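Local structure of sugar isomerase (Sinorhizobium meliloti, 3QC0) at residues T217-M222 with E246-S251; D177-W182 with H204-L209. The protein binds a zinc ion in a xylose isomerase-like TIM barrel and probably acts as a sugar isomerase. All coordinates share one frame; numbering follows the deposited sequence.

Contact 1: T217-M222 with E246-S251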
# COMPACT_ATOMS: atom_id res chain seq x y z
N THR A 217 9.84 10.35 -0.05
CA THR A 217 10.68 11.16 -0.92
C THR A 217 11.65 10.36 -1.79
O THR A 217 12.79 10.79 -2.06
CB THR A 217 11.45 12.19 -0.08
OG1 THR A 217 12.27 11.48 0.85
CG2 THR A 217 10.47 13.14 0.65
N ASP A 218 11.22 9.18 -2.24
CA ASP A 218 11.99 8.40 -3.22
C ASP A 218 11.15 7.91 -4.40
O ASP A 218 11.31 6.77 -4.88
CB ASP A 218 12.71 7.26 -2.50
CG ASP A 218 13.82 6.65 -3.34
OD1 ASP A 218 14.56 7.43 -4.02
OD2 ASP A 218 13.97 5.40 -3.34
N ARG A 219 10.27 8.77 -4.90
CA ARG A 219 9.66 8.53 -6.19
C ARG A 219 10.72 8.53 -7.29
O ARG A 219 11.72 9.27 -7.19
CB ARG A 219 8.61 9.57 -6.56
CG ARG A 219 7.46 9.71 -5.61
CD ARG A 219 6.34 10.50 -6.25
NE ARG A 219 5.16 10.61 -5.42
CZ ARG A 219 3.96 10.96 -5.87
NH1 ARG A 219 3.78 11.34 -7.13
NH2 ARG A 219 2.93 10.98 -5.03
N GLY A 220 10.49 7.74 -8.32
CA GLY A 220 11.41 7.62 -9.45
C GLY A 220 11.06 8.52 -10.61
O GLY A 220 9.89 8.88 -10.82
N MSE A 221 12.10 8.92 -11.35
CA MSE A 221 11.92 9.45 -12.66
C MSE A 221 11.32 8.35 -13.54
O MSE A 221 11.72 7.17 -13.46
CB MSE A 221 13.28 9.88 -13.21
CG MSE A 221 13.30 10.43 -14.61
SE MSE A 221 12.27 12.01 -14.94
CE MSE A 221 13.47 13.17 -13.87
N MSE A 222 10.41 8.73 -14.41
CA MSE A 222 9.77 7.79 -15.31
C MSE A 222 10.80 6.99 -16.08
O MSE A 222 11.67 7.56 -16.72
CB MSE A 222 8.90 8.50 -16.33
CG MSE A 222 7.70 9.18 -15.79
SE MSE A 222 8.00 10.97 -15.05
CE MSE A 222 8.75 11.88 -16.55
N GLU A 246 1.15 14.83 -15.80
CA GLU A 246 1.76 15.73 -14.84
C GLU A 246 2.87 15.02 -14.06
O GLU A 246 2.58 14.06 -13.30
CB GLU A 246 0.65 16.23 -13.90
CG GLU A 246 1.13 17.16 -12.80
CD GLU A 246 0.04 17.47 -11.83
OE1 GLU A 246 -1.06 17.89 -12.27
OE2 GLU A 246 0.26 17.29 -10.62
N VAL A 247 4.11 15.43 -14.26
CA VAL A 247 5.26 14.85 -13.59
C VAL A 247 5.37 15.31 -12.16
O VAL A 247 5.58 16.48 -11.86
CB VAL A 247 6.56 15.15 -14.29
CG1 VAL A 247 7.74 14.56 -13.51
CG2 VAL A 247 6.46 14.67 -15.76
N GLU A 248 5.22 14.36 -11.25
CA GLU A 248 5.24 14.66 -9.83
C GLU A 248 6.21 13.70 -9.16
O GLU A 248 5.92 12.53 -8.92
CB GLU A 248 3.84 14.53 -9.22
CG GLU A 248 3.80 14.90 -7.75
CD GLU A 248 2.44 14.75 -7.16
OE1 GLU A 248 1.70 13.89 -7.63
OE2 GLU A 248 2.09 15.54 -6.26
N ILE A 249 7.42 14.20 -8.92
CA ILE A 249 8.51 13.45 -8.33
C ILE A 249 8.98 14.10 -7.03
O ILE A 249 9.33 15.27 -7.00
CB ILE A 249 9.72 13.35 -9.30
CG1 ILE A 249 9.30 12.62 -10.58
CG2 ILE A 249 10.91 12.62 -8.62
CD1 ILE A 249 10.28 12.68 -11.77
N PHE A 250 8.97 13.33 -5.95
CA PHE A 250 9.59 13.69 -4.68
C PHE A 250 10.85 12.83 -4.55
O PHE A 250 10.74 11.61 -4.41
CB PHE A 250 8.67 13.41 -3.46
CG PHE A 250 7.23 13.88 -3.60
CD1 PHE A 250 6.86 14.95 -4.38
CD2 PHE A 250 6.24 13.26 -2.85
CE1 PHE A 250 5.52 15.34 -4.48
CE2 PHE A 250 4.91 13.67 -2.94
CZ PHE A 250 4.55 14.70 -3.78
N SER A 251 12.04 13.43 -4.64
CA SER A 251 13.29 12.65 -4.65
C SER A 251 14.39 13.36 -3.87
O SER A 251 15.22 14.09 -4.44
CB SER A 251 13.75 12.37 -6.08
OG SER A 251 14.97 11.63 -6.11
O HOH W 1 14.24 8.99 -6.14
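D218 and S251 form a single backbone bridge, their CA atoms 4.7 Å apart, where the loop 217-222 that follows barrel strand 200-205 meets the chain leaving strand 245-247, the eighth of the TIM barrel. Beside the bridge, R219 N donates to F250 O over 2.9 Å. The R219 side chain makes the largest single contribution. With CG anti to the carbonyl carbon (chi1 -59°) and the chain extended from there to NE, it runs alongside F250 and brings NE and CZ over one face of the phenyl ring. This cation-pi contact puts CZ of R219 4.4 Å from the F250 ring centroid, the planes 35° apart. NH1 of R219 bonds E248 O from above the carbonyl plane at 3.0 Å and makes a weak hydrogen bond to E248 OE1, the oxygen that binds zinc. The same NH1 hydrogen-bonds to D177 OD2, which also binds the zinc, so R219 is a second-shell residue. A leucine here would probably leave E248 O and the zinc-bound carboxylates without this donor, and the F250 face without its cation. The selenomethionines M221 and M222 pack on I249 CD1 and V247 CG2 through SE and CE. D218 OD2 also salt-bridges K213, and S251 has its main polar partner in W255. One water ties the bridged ends together, donating to D218 OD1 and R219 O and accepting from S251 OG, each at 2.7 Å.

Contact 2: D177-W182 with H204-L209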
# COMPACT_ATOMS: atom_id res chain seq x y z
N ASP A 177 -2.77 9.01 -10.02
CA ASP A 177 -1.31 9.16 -9.87
C ASP A 177 -0.74 7.77 -9.84
O ASP A 177 -1.12 6.96 -9.01
CB ASP A 177 -1.03 9.93 -8.58
CG ASP A 177 0.44 10.18 -8.32
OD1 ASP A 177 1.27 9.36 -8.74
OD2 ASP A 177 0.73 11.22 -7.67
N VAL A 178 0.09 7.46 -10.83
CA VAL A 178 0.60 6.09 -10.99
C VAL A 178 1.30 5.61 -9.73
O VAL A 178 1.26 4.41 -9.43
CB VAL A 178 1.54 5.98 -12.21
CG1 VAL A 178 0.74 6.33 -13.50
CG2 VAL A 178 2.81 6.85 -12.08
N TYR A 179 1.90 6.52 -8.97
CA TYR A 179 2.61 6.10 -7.76
C TYR A 179 1.65 5.44 -6.78
O TYR A 179 1.97 4.50 -6.10
CB TYR A 179 3.29 7.28 -7.05
CG TYR A 179 4.46 6.88 -6.19
CD1 TYR A 179 5.64 6.42 -6.78
CD2 TYR A 179 4.41 6.95 -4.80
CE1 TYR A 179 6.72 6.02 -6.00
CE2 TYR A 179 5.50 6.58 -4.01
CZ TYR A 179 6.66 6.11 -4.63
OH TYR A 179 7.76 5.76 -3.87
N HIS A 180 0.45 5.99 -6.71
CA HIS A 180 -0.51 5.59 -5.71
C HIS A 180 -1.33 4.37 -6.12
O HIS A 180 -1.90 3.69 -5.24
CB HIS A 180 -1.47 6.75 -5.42
CG HIS A 180 -0.78 7.95 -4.88
ND1 HIS A 180 0.18 7.86 -3.90
CD2 HIS A 180 -0.92 9.28 -5.17
CE1 HIS A 180 0.63 9.08 -3.63
NE2 HIS A 180 -0.03 9.95 -4.38
N VAL A 181 -1.47 4.15 -7.44
CA VAL A 181 -2.42 3.14 -7.94
C VAL A 181 -1.84 2.00 -8.77
O VAL A 181 -2.58 1.06 -9.07
CB VAL A 181 -3.56 3.84 -8.81
CG1 VAL A 181 -4.21 5.00 -8.09
CG2 VAL A 181 -3.01 4.30 -10.21
N TRP A 182 -0.56 2.07 -9.17
CA TRP A 182 -0.01 1.15 -10.18
C TRP A 182 -0.18 -0.33 -9.77
O TRP A 182 -0.32 -1.19 -10.63
CB TRP A 182 1.46 1.42 -10.45
CG TRP A 182 2.36 1.01 -9.36
CD1 TRP A 182 2.66 1.69 -8.24
CD2 TRP A 182 3.01 -0.27 -9.24
NE1 TRP A 182 3.48 0.94 -7.43
CE2 TRP A 182 3.72 -0.27 -8.04
CE3 TRP A 182 3.10 -1.36 -10.08
CZ2 TRP A 182 4.50 -1.37 -7.62
CZ3 TRP A 182 3.82 -2.45 -9.68
CH2 TRP A 182 4.54 -2.45 -8.44
N HIS A 204 -1.11 11.76 -13.04
CA HIS A 204 0.21 12.09 -12.55
C HIS A 204 1.16 10.95 -12.84
O HIS A 204 0.82 9.76 -12.62
CB HIS A 204 0.24 12.38 -11.04
CG HIS A 204 -0.77 13.37 -10.58
ND1 HIS A 204 -1.03 13.60 -9.24
CD2 HIS A 204 -1.57 14.21 -11.28
CE1 HIS A 204 -1.97 14.54 -9.16
NE2 HIS A 204 -2.30 14.93 -10.38
N ILE A 205 2.37 11.32 -13.27
CA ILE A 205 3.40 10.35 -13.64
C ILE A 205 4.70 10.53 -12.87
O ILE A 205 5.02 11.61 -12.39
CB ILE A 205 3.66 10.34 -15.16
CG1 ILE A 205 4.07 11.73 -15.65
CG2 ILE A 205 2.44 9.79 -15.90
CD1 ILE A 205 4.61 11.70 -17.13
N CYS A 206 5.42 9.41 -12.78
CA CYS A 206 6.64 9.21 -11.98
C CYS A 206 6.85 7.69 -12.05
O CYS A 206 6.27 7.04 -12.91
CB CYS A 206 6.51 9.73 -10.55
SG CYS A 206 5.18 8.94 -9.64
N ASP A 207 7.70 7.16 -11.19
CA ASP A 207 7.93 5.74 -11.20
C ASP A 207 8.13 5.18 -9.80
O ASP A 207 8.44 5.92 -8.86
CB ASP A 207 9.14 5.38 -12.10
CG ASP A 207 8.90 4.12 -12.95
OD1 ASP A 207 8.11 3.22 -12.52
OD2 ASP A 207 9.54 3.99 -14.04
N TRP A 208 7.93 3.87 -9.70
CA TRP A 208 8.14 3.10 -8.49
C TRP A 208 9.47 2.38 -8.58
O TRP A 208 9.63 1.49 -9.41
CB TRP A 208 6.97 2.11 -8.26
CG TRP A 208 7.12 1.39 -6.95
CD1 TRP A 208 7.88 0.27 -6.70
CD2 TRP A 208 6.56 1.76 -5.68
NE1 TRP A 208 7.78 -0.10 -5.39
CE2 TRP A 208 6.98 0.81 -4.74
CE3 TRP A 208 5.70 2.74 -5.27
CZ2 TRP A 208 6.61 0.87 -3.41
CZ3 TRP A 208 5.34 2.82 -3.96
CH2 TRP A 208 5.77 1.87 -3.04
N LEU A 209 10.42 2.79 -7.74
CA LEU A 209 11.78 2.24 -7.80
C LEU A 209 11.89 0.91 -7.07
O LEU A 209 11.19 0.67 -6.10
CB LEU A 209 12.76 3.26 -7.22
CG LEU A 209 12.84 4.62 -7.92
CD1 LEU A 209 13.81 5.51 -7.10
CD2 LEU A 209 13.21 4.44 -9.40
O HOH W 2 9.71 4.63 -5.44
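Y179 reaches from the short helix 178-181 across to the chain leaving strand 200-205, its CG anti to the backbone N (chi1 -155°). CB of Y179 rests against the sulfur of C206 at 3.6 Å; CG and CD1 still lie near that sulfur, which sits oblique to the ring. D207 O comes up at the ring edge, 3.3 Å from CE1 of Y179. CE3 of W208 lies over one face, toward the rim, 3.5 Å from CE1 of Y179; the rings meet obliquely, planes 36° apart. CZ and CE2 meet CE3 and CZ3 of W208, and OH shares a water with L209 N. W182 completes the aromatic cluster, setting NE1 and CZ2 over one face of the W208 indole. Nearer the barrel, D177 and H204 pair as parallel strand residues and both bind the zinc ion: D177 OD2 lies at the imidazole edge, 3.4 Å from ND1 of H204, brought together by the metal, not by a hydrogen bond. D177 also N-caps the helix, OD1 accepting from Y179 N, while V178 N gives H204 O a nearly straight bond (173°). The contact joins neighbouring strands 172-177 and 200-205, with helix 229-238 against V178 and A150 of the second subunit on W182 and W208.

How the contacts relate
Both contacts are buried and lie at the C-terminal end of the barrel strands, their centres about 8 Å apart, each joining chain that leaves a barrel strand. Strands 200-205 and 245-247 are neighbours, and probable hydrogen bonds from I205 N to E246 O and from G220 N to D207 O tie the contacts together. They also share the zinc site: contact 1 supplies E248, contact 2 supplies D177 and H204, and E142 completes it. Their chemistry differs. Contact 1 is built round one arginine, with charge, backbone bonds and selenomethionine packing; contact 2 has a strand pairing and helix cap at the metal, then an aromatic cluster reaching the second subunit.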